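Local coordinates for alkaline phosphatase (Thermus thermophilus, PDB 7KWD), which probably hydrolyses phosphate monoesters as a homodimeric alkaline phosphatase that binds zinc and magnesium, at residues A[43-48]-A[266-271]; A[139-144]-A[271-276]. All coordinates share one frame; numbering follows the deposited sequence.

Contact 1 (A[43-48]-A[266-271]); sequences VFVYDG and VLQVEA. With MG (magnesium ion), chain D; ZN (zinc ion), chain E.
D47 and E270 both hold CG anti to the backbone N (chi1 -159° and -161°), and E270 stays extended beyond CG, which brings the two carboxylates together over the strand ends. D47 OD2 and E270 OE2 lie 2.8 Å apart. Both are acceptors, and the magnesium ion that both bind makes this closeness possible. E270 OE2 binds magnesium at 2.0 Å. T148 and three waters complete its shell, and one of these waters donates to E270 OE1, which also bonds T140. D47 OD1 binds a zinc ion at 2.2 Å, so one carboxylate bridges two metals. S95, D317 and H318 also bind that zinc. The strands run parallel in register. V43 N to L267 O, at 2.8 Å, begins a ladder of five backbone bonds. D47 N to A271 O closes it at 3.1 Å. On the face away from the metals, F44 CE1 packs on V269 CG1 at 3.9 Å, and A271 N sits at the ring edge. Y46 CE1 covers one ring face, and helix 283-306 packs against F44 and Y46. Metal ligands carried at the C-terminal ends of parallel central strands are characteristic of the alkaline phosphatase fold.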
ATOM      1  N   VAL A  43     -18.728   0.519  13.707  1.00 22.95           N
ATOM      2  CA  VAL A  43     -17.313   0.488  13.335  1.00 19.89           C
ATOM      3  C   VAL A  43     -17.054  -0.824  12.592  1.00 22.04           C
ATOM      4  O   VAL A  43     -17.194  -1.904  13.171  1.00 22.77           O
ATOM      5  CB  VAL A  43     -16.389   0.611  14.558  1.00 22.96           C
ATOM      6  CG1 VAL A  43     -14.925   0.690  14.115  1.00 22.47           C
ATOM      7  CG2 VAL A  43     -16.749   1.834  15.452  1.00 25.65           C
ATOM      8  N   PHE A  44     -16.653  -0.726  11.331  1.00 22.61           N
ATOM      9  CA  PHE A  44     -16.439  -1.877  10.450  1.00 20.37           C
ATOM     10  C   PHE A  44     -14.929  -1.961  10.244  1.00 18.90           C
ATOM     11  O   PHE A  44     -14.343  -1.145   9.520  1.00 21.35           O
ATOM     12  CB  PHE A  44     -17.215  -1.704   9.145  1.00 23.10           C
ATOM     13  CG  PHE A  44     -17.240  -2.934   8.278  1.00 20.46           C
ATOM     14  CD1 PHE A  44     -16.649  -4.109   8.643  1.00 22.41           C
ATOM     15  CD2 PHE A  44     -17.847  -2.859   7.004  1.00 22.39           C
ATOM     16  CE1 PHE A  44     -16.632  -5.211   7.822  1.00 26.79           C
ATOM     17  CE2 PHE A  44     -17.871  -3.992   6.174  1.00 26.82           C
ATOM     18  CZ  PHE A  44     -17.261  -5.169   6.590  1.00 27.43           C
ATOM     19  N   VAL A  45     -14.299  -2.925  10.913  1.00 21.41           N
ATOM     20  CA  VAL A  45     -12.852  -3.121  10.806  1.00 18.14           C
ATOM     21  C   VAL A  45     -12.569  -4.159   9.729  1.00 21.85           C
ATOM     22  O   VAL A  45     -13.078  -5.281   9.792  1.00 21.88           O
ATOM     23  CB  VAL A  45     -12.246  -3.569  12.137  1.00 23.42           C
ATOM     24  CG1 VAL A  45     -10.736  -3.793  11.968  1.00 20.57           C
ATOM     25  CG2 VAL A  45     -12.561  -2.565  13.221  1.00 25.78           C
ATOM     26  N   TYR A  46     -11.747  -3.777   8.748  1.00 19.67           N
ATOM     27  CA  TYR A  46     -11.143  -4.695   7.792  1.00 17.41           C
ATOM     28  C   TYR A  46      -9.768  -5.074   8.350  1.00 22.95           C
ATOM     29  O   TYR A  46      -8.802  -4.336   8.214  1.00 22.70           O
ATOM     30  CB  TYR A  46     -11.014  -4.022   6.430  1.00 21.05           C
ATOM     31  CG  TYR A  46     -12.250  -3.945   5.547  1.00 23.50           C
ATOM     32  CD1 TYR A  46     -13.402  -3.282   5.960  1.00 21.54           C
ATOM     33  CD2 TYR A  46     -12.226  -4.451   4.250  1.00 18.54           C
ATOM     34  CE1 TYR A  46     -14.492  -3.172   5.125  1.00 25.32           C
ATOM     35  CE2 TYR A  46     -13.312  -4.331   3.399  1.00 23.32           C
ATOM     36  CZ  TYR A  46     -14.439  -3.698   3.842  1.00 28.41           C
ATOM     37  OH  TYR A  46     -15.533  -3.598   3.014  1.00 25.88           O
ATOM     38  N   ASP A  47      -9.667  -6.232   8.999  1.00 24.56           N
ATOM     39  CA  ASP A  47      -8.429  -6.601   9.659  1.00 21.47           C
ATOM     40  C   ASP A  47      -7.382  -7.026   8.634  1.00 22.82           C
ATOM     41  O   ASP A  47      -7.639  -7.900   7.812  1.00 21.51           O
ATOM     42  CB  ASP A  47      -8.673  -7.727  10.661  1.00 21.53           C
ATOM     43  CG  ASP A  47      -7.598  -7.792  11.690  1.00 25.39           C
ATOM     44  OD1 ASP A  47      -6.433  -7.911  11.254  1.00 21.85           O
ATOM     45  OD2 ASP A  47      -7.905  -7.678  12.912  1.00 24.97           O
ATOM     46  N   GLY A  48      -6.209  -6.414   8.688  1.00 20.40           N
ATOM     47  CA  GLY A  48      -5.106  -6.787   7.811  1.00 24.33           C
ATOM     48  C   GLY A  48      -5.221  -6.339   6.369  1.00 22.63           C
ATOM     49  O   GLY A  48      -4.434  -6.783   5.514  1.00 22.36           O
ATOM     50  N   VAL A 266     -23.889   0.827  19.787  1.00 19.59           N
ATOM     51  CA  VAL A 266     -22.592   0.753  19.124  1.00 20.01           C
ATOM     52  C   VAL A 266     -22.383  -0.687  18.663  1.00 21.74           C
ATOM     53  O   VAL A 266     -22.770  -1.634  19.354  1.00 21.87           O
ATOM     54  CB  VAL A 266     -21.443   1.215  20.044  1.00 25.40           C
ATOM     55  CG1 VAL A 266     -21.662   2.681  20.452  1.00 27.18           C
ATOM     56  CG2 VAL A 266     -21.310   0.320  21.275  1.00 24.50           C
ATOM     57  N   LEU A 267     -21.783  -0.842  17.497  1.00 24.18           N
ATOM     58  CA  LEU A 267     -21.569  -2.135  16.882  1.00 21.62           C
ATOM     59  C   LEU A 267     -20.178  -2.135  16.287  1.00 23.82           C
ATOM     60  O   LEU A 267     -19.789  -1.182  15.606  1.00 22.01           O
ATOM     61  CB  LEU A 267     -22.615  -2.396  15.798  1.00 19.62           C
ATOM     62  CG  LEU A 267     -22.388  -3.494  14.774  1.00 20.39           C
ATOM     63  CD1 LEU A 267     -22.322  -4.814  15.548  1.00 19.74           C
ATOM     64  CD2 LEU A 267     -23.517  -3.513  13.722  1.00 18.04           C
ATOM     65  N   GLN A 268     -19.419  -3.183  16.556  1.00 23.10           N
ATOM     66  CA  GLN A 268     -18.222  -3.475  15.793  1.00 21.09           C
ATOM     67  C   GLN A 268     -18.529  -4.663  14.887  1.00 19.13           C
ATOM     68  O   GLN A 268     -19.043  -5.692  15.348  1.00 24.38           O
ATOM     69  CB  GLN A 268     -17.026  -3.794  16.687  1.00 21.04           C
ATOM     70  CG  GLN A 268     -15.723  -3.942  15.872  1.00 21.18           C
ATOM     71  CD  GLN A 268     -14.574  -4.604  16.623  1.00 25.71           C
ATOM     72  OE1 GLN A 268     -14.325  -5.795  16.474  1.00 22.78           O
ATOM     73  NE2 GLN A 268     -13.832  -3.812  17.392  1.00 21.85           N
ATOM     74  N   VAL A 269     -18.289  -4.498  13.599  1.00 21.27           N
ATOM     75  CA  VAL A 269     -18.291  -5.596  12.642  1.00 18.40           C
ATOM     76  C   VAL A 269     -16.859  -5.788  12.217  1.00 18.69           C
ATOM     77  O   VAL A 269     -16.208  -4.818  11.822  1.00 22.65           O
ATOM     78  CB  VAL A 269     -19.173  -5.288  11.418  1.00 24.88           C
ATOM     79  CG1 VAL A 269     -19.182  -6.481  10.447  1.00 22.81           C
ATOM     80  CG2 VAL A 269     -20.572  -4.904  11.875  1.00 27.82           C
ATOM     81  N   GLU A 270     -16.370  -7.029  12.271  1.00 20.08           N
ATOM     82  CA  GLU A 270     -14.998  -7.316  11.893  1.00 27.41           C
ATOM     83  C   GLU A 270     -14.939  -8.323  10.760  1.00 24.77           C
ATOM     84  O   GLU A 270     -15.449  -9.448  10.888  1.00 25.86           O
ATOM     85  CB  GLU A 270     -14.153  -7.849  13.053  1.00 25.29           C
ATOM     86  CG  GLU A 270     -12.647  -7.669  12.698  1.00 26.44           C
ATOM     87  CD  GLU A 270     -11.769  -8.592  13.474  1.00 26.71           C
ATOM     88  OE1 GLU A 270     -12.327  -9.432  14.222  1.00 27.28           O
ATOM     89  OE2 GLU A 270     -10.555  -8.460  13.338  1.00 24.58           O
ATOM     90  N   ALA A 271     -14.343  -7.913   9.646  1.00 24.45           N
ATOM     91  CA  ALA A 271     -13.915  -8.840   8.605  1.00 22.45           C
ATOM     92  C   ALA A 271     -12.511  -9.241   9.009  1.00 24.33           C
ATOM     93  O   ALA A 271     -11.513  -8.726   8.512  1.00 23.37           O
ATOM     94  CB  ALA A 271     -13.959  -8.196   7.230  1.00 25.24           C
TER
HETATM   95 MG    MG D 602      -8.852  -9.028  14.293  1.00 33.75          MG
HETATM   96 ZN    ZN E 603      -5.249  -6.993  12.867  1.00 37.00          ZN
HETATM   97  O   HOH W   1      -9.955 -10.014  15.815  1.00 29.14           O
HETATM   98  O   HOH W   2      -7.277  -9.559  15.320  1.00 33.87           O
HETATM   99  O   HOH W   3      -8.292 -10.721  12.798  1.00 25.03           O

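Contact 2 (A[139-144]-A[271-276]); sequences VTTTTV and AGRIDH. With ZN (zinc ion), chain F.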
ATOM      1  N   VAL A 139     -19.517  -8.433  16.249  1.00 20.40           N
ATOM      2  CA  VAL A 139     -19.778  -9.403  15.196  1.00 21.07           C
ATOM      3  C   VAL A 139     -18.496  -9.606  14.433  1.00 24.94           C
ATOM      4  O   VAL A 139     -17.913  -8.630  13.929  1.00 22.44           O
ATOM      5  CB  VAL A 139     -20.897  -8.927  14.243  1.00 19.01           C
ATOM      6  CG1 VAL A 139     -21.113  -9.982  13.149  1.00 26.94           C
ATOM      7  CG2 VAL A 139     -22.180  -8.709  15.005  1.00 18.07           C
ATOM      8  N   THR A 140     -18.056 -10.858  14.317  1.00 21.65           N
ATOM      9  CA  THR A 140     -16.789 -11.071  13.626  1.00 22.04           C
ATOM     10  C   THR A 140     -16.696 -12.456  13.016  1.00 23.54           C
ATOM     11  O   THR A 140     -17.437 -13.357  13.388  1.00 26.80           O
ATOM     12  CB  THR A 140     -15.614 -10.875  14.592  1.00 25.80           C
ATOM     13  OG1 THR A 140     -14.385 -11.195  13.943  1.00 26.33           O
ATOM     14  CG2 THR A 140     -15.784 -11.780  15.806  1.00 26.20           C
ATOM     15  N   THR A 141     -15.778 -12.602  12.062  1.00 22.22           N
ATOM     16  CA  THR A 141     -15.449 -13.901  11.495  1.00 22.92           C
ATOM     17  C   THR A 141     -14.296 -14.579  12.225  1.00 24.02           C
ATOM     18  O   THR A 141     -14.002 -15.745  11.931  1.00 26.02           O
ATOM     19  CB  THR A 141     -15.089 -13.778  10.005  1.00 27.14           C
ATOM     20  OG1 THR A 141     -14.023 -12.830   9.845  1.00 24.62           O
ATOM     21  CG2 THR A 141     -16.293 -13.349   9.180  1.00 30.06           C
ATOM     22  N   THR A 142     -13.624 -13.884  13.148  1.00 23.41           N
ATOM     23  CA  THR A 142     -12.695 -14.563  14.031  1.00 24.21           C
ATOM     24  C   THR A 142     -13.466 -15.199  15.187  1.00 24.00           C
ATOM     25  O   THR A 142     -14.691 -15.037  15.314  1.00 24.63           O
ATOM     26  CB  THR A 142     -11.639 -13.594  14.577  1.00 22.23           C
ATOM     27  OG1 THR A 142     -12.279 -12.636  15.433  1.00 23.97           O
ATOM     28  CG2 THR A 142     -10.904 -12.853  13.443  1.00 24.70           C
ATOM     29  N   THR A 143     -12.734 -15.896  16.070  1.00 27.54           N
ATOM     30  CA  THR A 143     -13.270 -16.206  17.388  1.00 23.55           C
ATOM     31  C   THR A 143     -13.827 -14.924  17.988  1.00 24.11           C
ATOM     32  O   THR A 143     -13.253 -13.842  17.832  1.00 27.48           O
ATOM     33  CB  THR A 143     -12.204 -16.799  18.312  1.00 21.22           C
ATOM     34  OG1 THR A 143     -11.083 -15.928  18.340  1.00 27.59           O
ATOM     35  CG2 THR A 143     -11.766 -18.184  17.816  1.00 25.96           C
ATOM     36  N   VAL A 144     -14.987 -15.040  18.633  1.00 22.70           N
ATOM     37  CA  VAL A 144     -15.680 -13.847  19.080  1.00 22.69           C
ATOM     38  C   VAL A 144     -14.897 -13.132  20.169  1.00 25.71           C
ATOM     39  O   VAL A 144     -15.079 -11.921  20.374  1.00 24.35           O
ATOM     40  CB  VAL A 144     -17.096 -14.255  19.518  1.00 25.01           C
ATOM     41  CG1 VAL A 144     -17.047 -15.026  20.870  1.00 26.57           C
ATOM     42  CG2 VAL A 144     -17.956 -13.026  19.605  1.00 31.34           C
ATOM     43  N   ALA A 271     -14.343  -7.913   9.646  1.00 24.45           N
ATOM     44  CA  ALA A 271     -13.915  -8.840   8.605  1.00 22.45           C
ATOM     45  C   ALA A 271     -12.511  -9.241   9.009  1.00 24.33           C
ATOM     46  O   ALA A 271     -11.513  -8.726   8.512  1.00 23.37           O
ATOM     47  CB  ALA A 271     -13.959  -8.196   7.230  1.00 25.24           C
ATOM     48  N   GLY A 272     -12.452 -10.161   9.982  1.00 22.19           N
ATOM     49  CA  GLY A 272     -11.211 -10.423  10.672  1.00 24.65           C
ATOM     50  C   GLY A 272     -10.287 -11.395  10.022  1.00 21.87           C
ATOM     51  O   GLY A 272      -9.154 -11.575  10.508  1.00 23.26           O
ATOM     52  N   ARG A 273     -10.708 -12.063   8.945  1.00 18.79           N
ATOM     53  CA  ARG A 273      -9.871 -13.098   8.350  1.00 23.55           C
ATOM     54  C   ARG A 273      -9.242 -12.659   7.037  1.00 25.70           C
ATOM     55  O   ARG A 273      -8.487 -13.433   6.424  1.00 25.39           O
ATOM     56  CB  ARG A 273     -10.674 -14.392   8.164  1.00 23.76           C
ATOM     57  CG  ARG A 273     -11.349 -14.853   9.489  1.00 23.11           C
ATOM     58  CD  ARG A 273     -11.494 -16.374   9.638  1.00 27.29           C
ATOM     59  NE  ARG A 273     -10.174 -16.992   9.779  1.00 28.11           N
ATOM     60  CZ  ARG A 273      -9.909 -18.257   9.482  1.00 32.28           C
ATOM     61  NH1 ARG A 273     -10.869 -19.065   9.041  1.00 27.64           N
ATOM     62  NH2 ARG A 273      -8.674 -18.697   9.630  1.00 32.94           N
ATOM     63  N   ILE A 274      -9.488 -11.418   6.613  1.00 23.94           N
ATOM     64  CA  ILE A 274      -8.635 -10.813   5.598  1.00 20.76           C
ATOM     65  C   ILE A 274      -7.184 -10.921   6.036  1.00 21.22           C
ATOM     66  O   ILE A 274      -6.324 -11.379   5.277  1.00 20.45           O
ATOM     67  CB  ILE A 274      -9.038  -9.350   5.351  1.00 19.45           C
ATOM     68  CG1 ILE A 274     -10.450  -9.276   4.752  1.00 25.30           C
ATOM     69  CG2 ILE A 274      -7.990  -8.650   4.495  1.00 25.10           C
ATOM     70  CD1 ILE A 274     -11.042  -7.851   4.786  1.00 21.67           C
ATOM     71  N   ASP A 275      -6.904 -10.502   7.281  1.00 22.29           N
ATOM     72  CA  ASP A 275      -5.583 -10.652   7.886  1.00 27.21           C
ATOM     73  C   ASP A 275      -5.078 -12.084   7.762  1.00 22.67           C
ATOM     74  O   ASP A 275      -3.983 -12.322   7.256  1.00 25.91           O
ATOM     75  CB  ASP A 275      -5.662 -10.215   9.356  1.00 23.60           C
ATOM     76  CG  ASP A 275      -4.348 -10.269  10.062  1.00 25.29           C
ATOM     77  OD1 ASP A 275      -3.412  -9.547   9.620  1.00 20.55           O
ATOM     78  OD2 ASP A 275      -4.260 -11.008  11.076  1.00 24.32           O
ATOM     79  N   HIS A 276      -5.903 -13.054   8.153  1.00 21.82           N
ATOM     80  CA  HIS A 276      -5.460 -14.441   8.180  1.00 24.85           C
ATOM     81  C   HIS A 276      -5.099 -14.931   6.789  1.00 24.82           C
ATOM     82  O   HIS A 276      -4.077 -15.595   6.600  1.00 24.89           O
ATOM     83  CB  HIS A 276      -6.549 -15.331   8.778  1.00 27.10           C
ATOM     84  CG  HIS A 276      -6.879 -14.977  10.190  1.00 27.36           C
ATOM     85  ND1 HIS A 276      -7.928 -15.536  10.867  1.00 23.28           N
ATOM     86  CD2 HIS A 276      -6.310 -14.095  11.042  1.00 27.31           C
ATOM     87  CE1 HIS A 276      -7.992 -15.033  12.087  1.00 31.54           C
ATOM     88  NE2 HIS A 276      -7.020 -14.154  12.220  1.00 30.70           N
TER
HETATM   89 ZN    ZN F 604      -2.413 -10.780  11.783  1.00 30.30          ZN
HETATM   90  O   HOH W   4     -13.130 -11.929   7.459  1.00 25.89           O
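Water 4 joins the two segments: it lies 2.7 Å from T141 OG1 and accepts from R273 N at 2.8 Å. T141 OG1 also sits 3.4 Å from R273 CG, while R273 CD lies near the carbonyl oxygen of T141. A bend at chi2 and chi3 brings the guanidinium of R273 back to H276. There R273 NE donates to H276 ND1 at 2.9 Å, almost straight at 173°, with the partner close to both planes. A weak second bond comes from R273 NH2, whose stronger partner is E350 in a salt bridge. The G272 carbonyl oxygen stands over the centre of one face of the H276 ring. T142 CG2 reaches the same residue obliquely, at 3.9 Å from H276 CE1, and packs on the bare G272 CA. T142 N donates to T140 OG1 at 2.9 Å, forming an ST turn where the chain turns its corner. With an alanine in place of R273, H276 ND1 would probably lose its donor and E350 its ion-pair mate, and the imidazole could turn more freely. D275, one residue before H276 on helix 273-280, binds zinc most closely through OD2, with H279 and H433. Donation from R273 is consistent with ND1 being the unprotonated nitrogen of the H276 ring.

In the fold
From the N terminus, strand 40-46 comes first and ends at the metal site. The chain then passes through strand 135-140, the corner after it and many helices before it returns as strand 265-271. Contact 1 closes this long loop, with 217 residues between its segments. Contact 2 closes a shorter one of 126 residues, from the end of strand 135-140 to the start of helix 273-280. The segments alternate along the chain, so the two closures cross. A271 belongs to both. Strand 265-271 lies between strands 40-46 and 135-140, and E270 N probably bonds V139 O. Together the contacts tie three parallel strands and the zinc-binding helix 273-280 around the metal cluster.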